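Local coordinates for DNA polymerase III subunit beta (Caulobacter crescentus, PDB 5WCE), which forms a ring-shaped head-to-tail homodimer around DNA and probably tethers DNA polymerases and other proteins to it, conferring processivity, at residues A214-L219 with F238-A243; Q25-R30 with M58-E63. All blocks are in the same frame, centred on the assembly; numbering follows the deposited sequence. Where two conformers were deposited one is given.

Contact 1 of 2, residues A214-L219 with F238-A243; sequences AEARRL and FEFGAA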
loop_
_atom_site.group_PDB
_atom_site.type_symbol
_atom_site.label_atom_id
_atom_site.label_comp_id
_atom_site.label_asym_id
_atom_site.label_seq_id
_atom_site.Cartn_x
_atom_site.Cartn_y
_atom_site.Cartn_z
ATOM N N ALA A 214 -19.414 -3.832 2.325
ATOM C CA ALA A 214 -18.019 -4.144 2.157
ATOM C C ALA A 214 -17.707 -5.511 2.771
ATOM O O ALA A 214 -17.079 -6.361 2.137
ATOM C CB ALA A 214 -17.149 -3.069 2.771
ATOM N N GLU A 215 -18.212 -5.729 3.985
ATOM C CA GLU A 215 -17.969 -6.962 4.700
ATOM C C GLU A 215 -18.708 -8.110 4.047
ATOM O O GLU A 215 -18.136 -9.199 3.903
ATOM C CB GLU A 215 -18.337 -6.812 6.188
ATOM C CG GLU A 215 -17.431 -5.842 6.939
ATOM C CD GLU A 215 -15.974 -6.249 6.820
ATOM O OE1 GLU A 215 -15.726 -7.419 7.104
ATOM O OE2 GLU A 215 -15.117 -5.443 6.360
ATOM N N ALA A 216 -19.964 -7.888 3.623
ATOM C CA ALA A 216 -20.674 -8.912 2.845
ATOM C C ALA A 216 -19.966 -9.302 1.552
ATOM O O ALA A 216 -19.862 -10.495 1.200
ATOM C CB ALA A 216 -22.146 -8.490 2.541
ATOM N N ARG A 217 -19.478 -8.291 0.846
ATOM C CA ARG A 217 -18.789 -8.519 -0.400
ATOM C C ARG A 217 -17.504 -9.335 -0.158
ATOM O O ARG A 217 -17.203 -10.224 -0.937
ATOM C CB ARG A 217 -18.451 -7.154 -1.057
ATOM C CG ARG A 217 -17.686 -7.263 -2.388
ATOM C CD ARG A 217 -18.452 -8.064 -3.429
ATOM N NE ARG A 217 -17.641 -8.172 -4.616
ATOM C CZ ARG A 217 -16.735 -9.110 -4.867
ATOM N NH1 ARG A 217 -16.494 -10.057 -3.988
ATOM N NH2 ARG A 217 -16.070 -9.110 -6.026
ATOM N N ARG A 218 -16.781 -9.046 0.920
ATOM C CA ARG A 218 -15.585 -9.846 1.301
ATOM C C ARG A 218 -15.928 -11.321 1.526
ATOM O O ARG A 218 -15.328 -12.215 0.953
ATOM C CB ARG A 218 -14.929 -9.223 2.539
ATOM C CG ARG A 218 -13.546 -9.756 2.829
ATOM C CD ARG A 218 -12.944 -9.300 4.164
ATOM N NE ARG A 218 -13.229 -7.896 4.485
ATOM C CZ ARG A 218 -12.580 -6.803 4.038
ATOM N NH1 ARG A 218 -11.523 -6.861 3.210
ATOM N NH2 ARG A 218 -13.001 -5.615 4.447
ATOM N N LEU A 219 -16.972 -11.558 2.322
ATOM C CA LEU A 219 -17.438 -12.921 2.562
ATOM C C LEU A 219 -17.938 -13.641 1.324
ATOM O O LEU A 219 -17.803 -14.888 1.190
ATOM C CB LEU A 219 -18.515 -12.923 3.663
ATOM C CG LEU A 219 -17.974 -12.548 5.056
ATOM C CD1 LEU A 219 -19.069 -12.243 6.079
ATOM C CD2 LEU A 219 -17.063 -13.626 5.655
ATOM N N PHE A 238 -27.128 -11.843 5.753
ATOM C CA PHE A 238 -26.542 -12.600 4.669
ATOM C C PHE A 238 -25.990 -13.865 5.316
ATOM O O PHE A 238 -25.193 -13.783 6.267
ATOM C CB PHE A 238 -25.402 -11.866 4.040
ATOM C CG PHE A 238 -25.737 -10.528 3.480
ATOM C CD1 PHE A 238 -26.042 -10.396 2.122
ATOM C CD2 PHE A 238 -25.618 -9.364 4.265
ATOM C CE1 PHE A 238 -26.324 -9.162 1.583
ATOM C CE2 PHE A 238 -25.896 -8.130 3.713
ATOM C CZ PHE A 238 -26.242 -8.036 2.367
ATOM N N GLU A 239 -26.374 -15.012 4.794
ATOM C CA GLU A 239 -25.766 -16.291 5.195
ATOM C C GLU A 239 -24.914 -16.907 4.058
ATOM O O GLU A 239 -25.416 -17.095 2.917
ATOM C CB GLU A 239 -26.881 -17.246 5.537
ATOM C CG GLU A 239 -26.821 -17.897 6.884
ATOM C CD GLU A 239 -27.975 -18.836 7.040
ATOM O OE1 GLU A 239 -28.055 -19.850 6.292
ATOM O OE2 GLU A 239 -28.864 -18.524 7.847
ATOM N N PHE A 240 -23.662 -17.268 4.405
ATOM C CA PHE A 240 -22.656 -17.807 3.469
ATOM C C PHE A 240 -22.184 -19.144 4.046
ATOM O O PHE A 240 -21.054 -19.212 4.632
ATOM C CB PHE A 240 -21.428 -16.907 3.424
ATOM C CG PHE A 240 -21.706 -15.415 3.380
ATOM C CD1 PHE A 240 -21.754 -14.749 2.131
ATOM C CD2 PHE A 240 -21.803 -14.661 4.537
ATOM C CE1 PHE A 240 -21.936 -13.396 2.067
ATOM C CE2 PHE A 240 -22.015 -13.302 4.479
ATOM C CZ PHE A 240 -22.098 -12.668 3.236
ATOM N N GLY A 241 -23.033 -20.153 4.019
ATOM C CA GLY A 241 -22.744 -21.435 4.680
ATOM C C GLY A 241 -22.562 -21.323 6.192
ATOM O O GLY A 241 -23.478 -20.958 6.894
ATOM N N ALA A 242 -21.356 -21.547 6.682
ATOM C CA ALA A 242 -21.099 -21.475 8.119
ATOM C C ALA A 242 -21.024 -20.028 8.654
ATOM O O ALA A 242 -21.249 -19.777 9.840
ATOM C CB ALA A 242 -19.808 -22.247 8.448
ATOM N N ALA A 243 -20.675 -19.082 7.799
ATOM C CA ALA A 243 -20.559 -17.722 8.207
ATOM C C ALA A 243 -21.887 -16.974 7.952
ATOM O O ALA A 243 -22.674 -17.350 7.031
ATOM C CB ALA A 243 -19.412 -17.079 7.488
#

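Contact 2 of 2, residues Q25-R30 with M58-E63; sequences QSVVER and MEIIDE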
loop_
_atom_site.group_PDB
_atom_site.type_symbol
_atom_site.label_atom_id
_atom_site.label_comp_id
_atom_site.label_asym_id
_atom_site.label_seq_id
_atom_site.Cartn_x
_atom_site.Cartn_y
_atom_site.Cartn_z
ATOM N N GLN A 25 -12.971 -11.416 12.207
ATOM C CA GLN A 25 -12.200 -10.346 12.829
ATOM C C GLN A 25 -12.201 -9.031 12.028
ATOM O O GLN A 25 -11.949 -7.978 12.601
ATOM C CB GLN A 25 -10.796 -10.795 13.089
ATOM C CG GLN A 25 -9.925 -10.939 11.857
ATOM C CD GLN A 25 -9.012 -9.767 11.702
ATOM O OE1 GLN A 25 -8.314 -9.391 12.675
ATOM N NE2 GLN A 25 -9.003 -9.159 10.512
ATOM N N SER A 26 -12.498 -9.127 10.733
ATOM C CA SER A 26 -12.638 -7.948 9.823
ATOM C C SER A 26 -13.576 -6.851 10.326
ATOM O O SER A 26 -13.334 -5.682 10.044
ATOM C CB SER A 26 -13.153 -8.405 8.424
ATOM O OG SER A 26 -12.392 -9.503 7.938
ATOM N N VAL A 27 -14.644 -7.194 11.060
ATOM C CA VAL A 27 -15.585 -6.199 11.528
ATOM C C VAL A 27 -15.026 -5.337 12.621
ATOM O O VAL A 27 -15.518 -4.220 12.856
ATOM C CB VAL A 27 -16.959 -6.815 12.000
ATOM C CG1 VAL A 27 -16.829 -7.593 13.281
ATOM C CG2 VAL A 27 -18.059 -5.729 12.186
ATOM N N VAL A 28 -14.006 -5.838 13.326
ATOM C CA VAL A 28 -13.522 -5.134 14.513
ATOM C C VAL A 28 -12.703 -3.931 14.084
ATOM O O VAL A 28 -11.731 -4.074 13.361
ATOM C CB VAL A 28 -12.708 -6.075 15.417
ATOM C CG1 VAL A 28 -12.131 -5.343 16.627
ATOM C CG2 VAL A 28 -13.577 -7.247 15.826
ATOM N N GLU A 29 -13.110 -2.757 14.539
ATOM C CA GLU A 29 -12.415 -1.513 14.215
ATOM C C GLU A 29 -11.045 -1.470 14.902
ATOM O O GLU A 29 -10.955 -1.816 16.074
ATOM C CB GLU A 29 -13.248 -0.331 14.728
ATOM C CG GLU A 29 -14.561 -0.097 13.974
ATOM C CD GLU A 29 -14.360 0.464 12.574
ATOM O OE1 GLU A 29 -13.291 1.045 12.338
ATOM O OE2 GLU A 29 -15.253 0.325 11.693
ATOM N N ARG A 30 -10.006 -1.036 14.186
ATOM C CA ARG A 30 -8.673 -0.824 14.795
ATOM C C ARG A 30 -8.773 0.170 15.937
ATOM O O ARG A 30 -8.290 -0.100 17.041
ATOM C CB ARG A 30 -7.666 -0.299 13.765
ATOM N N MET A 58 -23.210 -4.150 12.939
ATOM C CA MET A 58 -23.267 -5.449 12.336
ATOM C C MET A 58 -22.499 -6.490 13.141
ATOM O O MET A 58 -21.629 -6.132 13.970
ATOM C CB MET A 58 -22.741 -5.401 10.936
ATOM C CG MET A 58 -21.219 -5.288 10.841
ATOM S SD MET A 58 -20.613 -4.816 9.200
ATOM C CE MET A 58 -21.032 -3.096 9.425
ATOM N N GLU A 59 -22.883 -7.740 12.904
ATOM C CA GLU A 59 -22.297 -8.880 13.607
ATOM C C GLU A 59 -21.901 -9.898 12.576
ATOM O O GLU A 59 -22.726 -10.245 11.702
ATOM C CB GLU A 59 -23.313 -9.503 14.560
ATOM C CG GLU A 59 -22.822 -10.754 15.297
ATOM C CD GLU A 59 -23.976 -11.481 15.943
ATOM O OE1 GLU A 59 -24.097 -11.359 17.143
ATOM O OE2 GLU A 59 -24.795 -12.068 15.203
ATOM N N ILE A 60 -20.690 -10.420 12.673
ATOM C CA ILE A 60 -20.307 -11.552 11.852
ATOM C C ILE A 60 -20.185 -12.749 12.775
ATOM O O ILE A 60 -19.566 -12.610 13.862
ATOM C CB ILE A 60 -18.968 -11.346 11.124
ATOM C CG1 ILE A 60 -18.946 -10.030 10.319
ATOM C CG2 ILE A 60 -18.701 -12.509 10.220
ATOM C CD1 ILE A 60 -17.634 -9.732 9.576
ATOM N N ILE A 61 -20.750 -13.874 12.347
ATOM C CA ILE A 61 -20.644 -15.161 13.083
ATOM C C ILE A 61 -20.032 -16.186 12.148
ATOM O O ILE A 61 -20.189 -16.099 10.894
ATOM C CB ILE A 61 -22.012 -15.634 13.647
ATOM C CG1 ILE A 61 -22.629 -14.555 14.563
ATOM C CG2 ILE A 61 -21.903 -16.908 14.489
ATOM C CD1 ILE A 61 -23.917 -14.965 15.259
ATOM N N ASP A 62 -19.323 -17.167 12.716
ATOM C CA ASP A 62 -18.794 -18.253 11.942
ATOM C C ASP A 62 -18.615 -19.448 12.845
ATOM O O ASP A 62 -18.776 -19.341 14.085
ATOM C CB ASP A 62 -17.511 -17.827 11.213
ATOM C CG ASP A 62 -17.124 -18.751 10.008
ATOM O OD1 ASP A 62 -17.857 -19.665 9.596
ATOM O OD2 ASP A 62 -16.007 -18.593 9.503
ATOM N N GLU A 63 -18.451 -20.613 12.250
ATOM C CA GLU A 63 -18.318 -21.835 13.032
ATOM C C GLU A 63 -17.247 -22.707 12.418
ATOM O O GLU A 63 -17.044 -22.692 11.214
ATOM C CB GLU A 63 -19.643 -22.582 13.188
ATOM C CG GLU A 63 -20.265 -23.050 11.904
ATOM C CD GLU A 63 -21.445 -24.011 12.074
ATOM O OE1 GLU A 63 -22.094 -24.065 13.156
ATOM O OE2 GLU A 63 -21.673 -24.777 11.113
#

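Contact 1 of 2, residues A214-L219 with F238-A243
L219 lies over the ring of F240, its CB nearly centred on one face, 3.6 Å from the ring centroid in a CH-pi contact. The leucine's CG stands anti to the carbonyl carbon (chi1 -68°), and from there CD1 reaches the rim of the same ring, 3.5 Å from F240 CE2; the two side chains cross at about a right angle. One turn earlier A216 repeats the pattern on F238, the preceding inward-facing phenylalanine: its CB sits over the face of F238, 3.9 Å from the ring centroid, while A216 O approaches F240 CE1 obliquely at 3.7 Å. Replacing F240 with an alanine is likely to take from L219 the flat surface it rests on and to open a gap between helix and sheet. This is alpha/beta packing in the central domain: residues 214-219 of helix 210-220 run 20° from residues 238-240 of strand 235-240, their axes 9.8 Å apart. The strand ends in a two-residue hairpin with a type II' turn, F240 N bonding A243 O at 2.8 Å. L245, on the return strand, also touches A216 and F238, and V227 touches F240. On the helix, E215 OE2 receives R218 NH2 at 2.9 Å in a salt bridge.

Contact 2 of 2, residues Q25-R30 with M58-E63
V27 has the most surface buried here, and its side chain divides the work between two residues of strand 58-65. With CG1 set between the backbone N and the carbonyl carbon (chi1 70°), CG2 falls anti to the N and meets M58 CG at 3.5 Å, tighter than an ordinary van der Waals contact. The two side chains slide past each other in opposite directions, and the methionine SD also passes V27 CG2, at 4.0 Å, before the chain bends at chi3. I60 comes to the valine by another route: its extended side chain (chi2 179°) brings CD1 up to V27 CB at 3.9 Å, with CG1 close behind. The valine is presented by a type I turn from Q25 to V28 in the N-terminal domain, closed by V28 N bonding Q25 O at 3.1 Å. M58 and I60 belong to an antiparallel sheet that runs on from this domain into the central one. The central domain also reaches the turn directly, since K211 NZ forms a hydrogen bond with V27 O and a salt bridge with E29. A53 of strand 48-54 packs against V27 too, and L245 of strand 243-248 touches M58.

Overall arrangement
From the N terminus, helix 14-25 leads into contact 2, which closes a loop of 27 residues, holding strands 39-45 and 48-54, as the chain enters strand 58-65. Much later contact 1 closes a shorter excursion of 18 residues, from the end of helix 210-220 through strand 226-231 to strand 235-240. The two are in series and neither nest nor cross, yet their centres lie about 10 Å apart, because both reach the same antiparallel sheet. There strand 58-65 lies beside strand 243-248, the return arm of the hairpin in contact 1. E215 packs on S26, and A242 on D62 and E63, so the contacts meet where the N-terminal and central domains join.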